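PDB 5HZ0: LRR receptor-like serine/threonine-protein kinase RGI3 from Arabidopsis thaliana, which acts, through the extracellular leucine-rich-repeat region that this chain represents, as a membrane receptor of RGF peptide hormones, which maintain the root stem cell niche. Local coordinates for residues L328-T339 against E351-L362. The protein carries 5 engineered substitutions. Residues are numbered along the deposited sequence; the frame is centred on the assembly and turned at random.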
loop_
_atom_site.group_PDB
_atom_site.type_symbol
_atom_site.label_atom_id
_atom_site.label_comp_id
_atom_site.label_asym_id
_atom_site.label_seq_id
_atom_site.Cartn_x
_atom_site.Cartn_y
_atom_site.Cartn_z
ATOM N N LEU A 328 -1.238 20.455 -7.283
ATOM C CA LEU A 328 -0.513 19.282 -6.781
ATOM C C LEU A 328 -0.909 18.918 -5.342
ATOM O O LEU A 328 -0.725 19.705 -4.399
ATOM C CB LEU A 328 0.979 19.581 -6.828
ATOM C CG LEU A 328 2.012 18.462 -6.760
ATOM C CD1 LEU A 328 1.899 17.571 -7.987
ATOM C CD2 LEU A 328 3.419 19.045 -6.642
ATOM N N THR A 329 -1.477 17.721 -5.195
ATOM C CA THR A 329 -1.804 17.133 -3.899
ATOM C C THR A 329 -0.725 16.240 -3.311
ATOM O O THR A 329 -0.574 16.143 -2.102
ATOM C CB THR A 329 -3.174 16.423 -3.908
ATOM O OG1 THR A 329 -3.141 15.287 -4.783
ATOM C CG2 THR A 329 -4.225 17.379 -4.374
ATOM N N MET A 330 -0.021 15.547 -4.193
ATOM C CA MET A 330 0.882 14.479 -3.787
ATOM C C MET A 330 2.188 14.552 -4.566
ATOM O O MET A 330 2.181 14.545 -5.805
ATOM C CB MET A 330 0.216 13.125 -4.017
ATOM C CG MET A 330 0.966 11.965 -3.397
ATOM S SD MET A 330 0.087 10.408 -3.576
ATOM C CE MET A 330 -1.481 10.826 -2.809
ATOM N N PHE A 331 3.302 14.650 -3.844
ATOM C CA PHE A 331 4.597 14.679 -4.497
ATOM C C PHE A 331 5.511 13.611 -3.851
ATOM O O PHE A 331 6.027 13.791 -2.727
ATOM C CB PHE A 331 5.178 16.101 -4.375
ATOM C CG PHE A 331 6.532 16.285 -5.007
ATOM C CD1 PHE A 331 6.894 15.575 -6.144
ATOM C CD2 PHE A 331 7.450 17.176 -4.456
ATOM C CE1 PHE A 331 8.160 15.736 -6.720
ATOM C CE2 PHE A 331 8.710 17.334 -5.023
ATOM C CZ PHE A 331 9.064 16.609 -6.165
ATOM N N PHE A 332 5.728 12.514 -4.584
ATOM C CA PHE A 332 6.624 11.447 -4.133
ATOM C C PHE A 332 7.817 11.351 -5.073
ATOM O O PHE A 332 7.689 10.898 -6.218
ATOM C CB PHE A 332 5.909 10.083 -4.079
ATOM C CG PHE A 332 4.882 9.961 -2.976
ATOM C CD1 PHE A 332 4.634 11.014 -2.103
ATOM C CD2 PHE A 332 4.163 8.782 -2.812
ATOM C CE1 PHE A 332 3.667 10.895 -1.088
ATOM C CE2 PHE A 332 3.211 8.654 -1.808
ATOM C CZ PHE A 332 2.964 9.712 -0.937
ATOM N N ALA A 333 8.953 11.857 -4.599
ATOM C CA ALA A 333 10.280 11.655 -5.199
ATOM C C ALA A 333 11.267 10.730 -4.434
ATOM O O ALA A 333 12.472 10.777 -4.701
ATOM C CB ALA A 333 10.923 12.982 -5.541
ATOM N N TRP A 334 10.798 10.012 -3.410
ATOM C CA TRP A 334 11.704 9.242 -2.538
ATOM C C TRP A 334 12.507 8.145 -3.251
ATOM O O TRP A 334 12.102 7.650 -4.295
ATOM C CB TRP A 334 11.000 8.709 -1.276
ATOM C CG TRP A 334 9.839 7.760 -1.475
ATOM C CD1 TRP A 334 8.543 8.090 -1.793
ATOM C CD2 TRP A 334 9.858 6.325 -1.322
ATOM N NE1 TRP A 334 7.769 6.947 -1.868
ATOM C CE2 TRP A 334 8.552 5.858 -1.583
ATOM C CE3 TRP A 334 10.855 5.396 -0.997
ATOM C CZ2 TRP A 334 8.222 4.505 -1.522
ATOM C CZ3 TRP A 334 10.525 4.059 -0.939
ATOM C CH2 TRP A 334 9.221 3.625 -1.204
ATOM N N GLN A 335 13.673 7.818 -2.688
ATOM C CA GLN A 335 14.598 6.826 -3.259
ATOM C C GLN A 335 15.017 7.226 -4.664
ATOM O O GLN A 335 14.727 6.540 -5.653
ATOM C CB GLN A 335 14.012 5.401 -3.231
ATOM C CG GLN A 335 15.006 4.288 -3.528
ATOM C CD GLN A 335 16.223 4.329 -2.602
ATOM O OE1 GLN A 335 16.178 3.826 -1.476
ATOM N NE2 GLN A 335 17.305 4.961 -3.070
ATOM N N ASN A 336 15.713 8.353 -4.726
ATOM C CA ASN A 336 16.365 8.805 -5.941
ATOM C C ASN A 336 17.760 9.346 -5.634
ATOM O O ASN A 336 18.279 9.168 -4.535
ATOM C CB ASN A 336 15.529 9.893 -6.634
ATOM C CG ASN A 336 14.456 9.314 -7.490
ATOM O OD1 ASN A 336 14.747 8.698 -8.521
ATOM N ND2 ASN A 336 13.197 9.475 -7.063
ATOM N N LYS A 337 18.368 9.964 -6.635
ATOM C CA LYS A 337 19.615 10.716 -6.504
ATOM C C LYS A 337 19.491 12.256 -6.365
ATOM O O LYS A 337 20.427 12.981 -6.717
ATOM C CB LYS A 337 20.607 10.316 -7.592
ATOM C CG LYS A 337 21.523 9.215 -7.177
ATOM C CD LYS A 337 20.834 7.889 -7.069
ATOM C CE LYS A 337 21.850 6.868 -6.527
ATOM N NZ LYS A 337 21.217 5.660 -5.924
ATOM N N LEU A 338 18.307 12.763 -6.034
ATOM C CA LEU A 338 18.109 14.211 -5.903
ATOM C C LEU A 338 19.099 14.904 -4.955
ATOM O O LEU A 338 19.347 14.411 -3.857
ATOM C CB LEU A 338 16.685 14.512 -5.428
ATOM C CG LEU A 338 15.499 14.037 -6.265
ATOM C CD1 LEU A 338 14.209 14.365 -5.535
ATOM C CD2 LEU A 338 15.503 14.644 -7.654
ATOM N N THR A 339 19.642 16.056 -5.376
ATOM C CA THR A 339 20.507 16.892 -4.521
ATOM C C THR A 339 20.011 18.326 -4.418
ATOM O O THR A 339 19.045 18.709 -5.076
ATOM C CB THR A 339 21.926 17.018 -5.087
ATOM O OG1 THR A 339 21.843 17.441 -6.451
ATOM C CG2 THR A 339 22.668 15.686 -5.017
ATOM N N GLU A 351 -2.300 23.120 -1.972
ATOM C CA GLU A 351 -3.070 21.893 -1.776
ATOM C C GLU A 351 -2.258 20.676 -1.374
ATOM O O GLU A 351 -2.849 19.611 -1.215
ATOM C CB GLU A 351 -3.757 21.495 -3.080
ATOM C CG GLU A 351 -3.286 22.238 -4.358
ATOM C CD GLU A 351 -1.740 22.339 -4.543
ATOM O OE1 GLU A 351 -1.036 22.683 -3.596
ATOM O OE2 GLU A 351 -1.201 22.106 -5.636
ATOM N N LEU A 352 -0.936 20.787 -1.235
ATOM C CA LEU A 352 -0.140 19.576 -0.996
ATOM C C LEU A 352 -0.612 18.790 0.232
ATOM O O LEU A 352 -0.624 19.306 1.345
ATOM C CB LEU A 352 1.334 19.938 -0.809
ATOM C CG LEU A 352 2.129 20.043 -2.108
ATOM C CD1 LEU A 352 3.514 20.602 -1.837
ATOM C CD2 LEU A 352 2.179 18.699 -2.820
ATOM N N GLN A 353 -1.024 17.544 0.011
ATOM C CA GLN A 353 -1.373 16.649 1.106
ATOM C C GLN A 353 -0.203 15.835 1.644
ATOM O O GLN A 353 -0.062 15.641 2.852
ATOM C CB GLN A 353 -2.572 15.785 0.731
ATOM C CG GLN A 353 -3.798 16.648 0.470
ATOM C CD GLN A 353 -4.925 15.912 -0.219
ATOM O OE1 GLN A 353 -4.894 14.689 -0.375
ATOM N NE2 GLN A 353 -5.926 16.660 -0.655
ATOM N N ALA A 354 0.621 15.343 0.725
ATOM C CA ALA A 354 1.705 14.434 1.067
ATOM C C ALA A 354 2.961 14.762 0.291
ATOM O O ALA A 354 2.963 14.791 -0.945
ATOM C CB ALA A 354 1.287 12.990 0.803
ATOM N N ILE A 355 4.034 15.018 1.019
ATOM C CA ILE A 355 5.341 15.143 0.400
ATOM C C ILE A 355 6.254 14.023 0.944
ATOM O O ILE A 355 6.484 13.960 2.149
ATOM C CB ILE A 355 5.968 16.508 0.727
ATOM C CG1 ILE A 355 5.071 17.641 0.239
ATOM C CG2 ILE A 355 7.361 16.626 0.122
ATOM C CD1 ILE A 355 5.445 18.989 0.820
ATOM N N ASP A 356 6.725 13.123 0.079
ATOM C CA ASP A 356 7.784 12.197 0.486
ATOM C C ASP A 356 9.005 12.354 -0.418
ATOM O O ASP A 356 9.009 11.929 -1.582
ATOM C CB ASP A 356 7.287 10.742 0.469
ATOM C CG ASP A 356 8.258 9.756 1.164
ATOM O OD1 ASP A 356 9.451 10.094 1.369
ATOM O OD2 ASP A 356 7.812 8.631 1.507
ATOM N N LEU A 357 10.029 12.989 0.148
ATOM C CA LEU A 357 11.358 13.159 -0.458
ATOM C C LEU A 357 12.495 12.266 0.111
ATOM O O LEU A 357 13.677 12.521 -0.151
ATOM C CB LEU A 357 11.736 14.641 -0.502
ATOM C CG LEU A 357 10.685 15.494 -1.220
ATOM C CD1 LEU A 357 11.033 16.972 -1.187
ATOM C CD2 LEU A 357 10.481 15.015 -2.658
ATOM N N SER A 358 12.151 11.282 0.937
ATOM C CA SER A 358 13.165 10.476 1.659
ATOM C C SER A 358 14.139 9.769 0.735
ATOM O O SER A 358 13.871 9.570 -0.447
ATOM C CB SER A 358 12.519 9.387 2.530
ATOM O OG SER A 358 11.549 9.889 3.439
ATOM N N TYR A 359 15.294 9.414 1.285
ATOM C CA TYR A 359 16.306 8.648 0.560
ATOM C C TYR A 359 16.778 9.371 -0.693
ATOM O O TYR A 359 16.665 8.874 -1.820
ATOM C CB TYR A 359 15.807 7.235 0.212
ATOM C CG TYR A 359 15.521 6.371 1.416
ATOM C CD1 TYR A 359 16.557 5.803 2.157
ATOM C CD2 TYR A 359 14.219 6.102 1.799
ATOM C CE1 TYR A 359 16.295 5.013 3.269
ATOM C CE2 TYR A 359 13.945 5.323 2.892
ATOM C CZ TYR A 359 14.981 4.777 3.621
ATOM O OH TYR A 359 14.676 3.999 4.704
ATOM N N ASN A 360 17.359 10.538 -0.459
ATOM C CA ASN A 360 18.045 11.293 -1.483
ATOM C C ASN A 360 19.269 11.945 -0.867
ATOM O O ASN A 360 19.676 11.630 0.253
ATOM C CB ASN A 360 17.139 12.376 -2.078
ATOM C CG ASN A 360 16.107 11.818 -3.034
ATOM O OD1 ASN A 360 16.435 11.492 -4.169
ATOM N ND2 ASN A 360 14.854 11.722 -2.589
ATOM N N SER A 361 19.879 12.825 -1.641
ATOM C CA SER A 361 20.975 13.662 -1.197
ATOM C C SER A 361 20.638 15.108 -0.828
ATOM O O SER A 361 21.527 15.954 -0.804
ATOM C CB SER A 361 22.133 13.573 -2.154
ATOM O OG SER A 361 22.782 12.357 -1.894
ATOM N N LEU A 362 19.358 15.411 -0.660
ATOM C CA LEU A 362 18.944 16.772 -0.347
ATOM C C LEU A 362 19.734 17.386 0.808
ATOM O O LEU A 362 19.949 16.746 1.841
ATOM C CB LEU A 362 17.448 16.803 -0.044
ATOM C CG LEU A 362 16.606 16.268 -1.200
ATOM C CD1 LEU A 362 15.170 15.981 -0.756
ATOM C CD2 LEU A 362 16.672 17.247 -2.365
#
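Asp-356 lays its carboxylate against one face of the Trp-334 indole: OD2 lies 3.4 Å from CD1, offset toward the ring rim, and the two planes differ by 17°. Beside this pair, Phe-332 brings CE1 to 3.7 Å from Ala-354 CB, which sits at the ring edge. Asp-356 CG stands opposite the backbone N (chi1 -168°), and OD1 accepts from both Ser-358 N, in an Asx turn, and Ser-358 OG, which limits rotation of the carboxylate. OD2 and Trp-334 NE1 each hydrogen-bond the backbone of the bound peptide, as befits residues of the peptide-recognition motif. The platform is two successive leucine-rich repeats, whose strands 330-332 and 354-356 run parallel, 8° apart, joined by the hydrogen bonds Phe-331 N to Ala-354 O (2.9 Å) and Asp-356 N to Phe-331 O (3.0 Å). On the other face of the sheet, Leu-357 CD2 makes an off-centre CH-pi contact with the Phe-331 ring. Further along, the Asn-360 amide bridges backbones: OD1 accepts from Leu-338 N (2.9 Å), while ND2 donates to Leu-357 O (2.8 Å) and weakly to Ala-333 O. Asn-336 repeats this role one repeat earlier, its ND2 donating to Ala-333 O and Ile-309 O and its OD1 accepting from Ile-314 N.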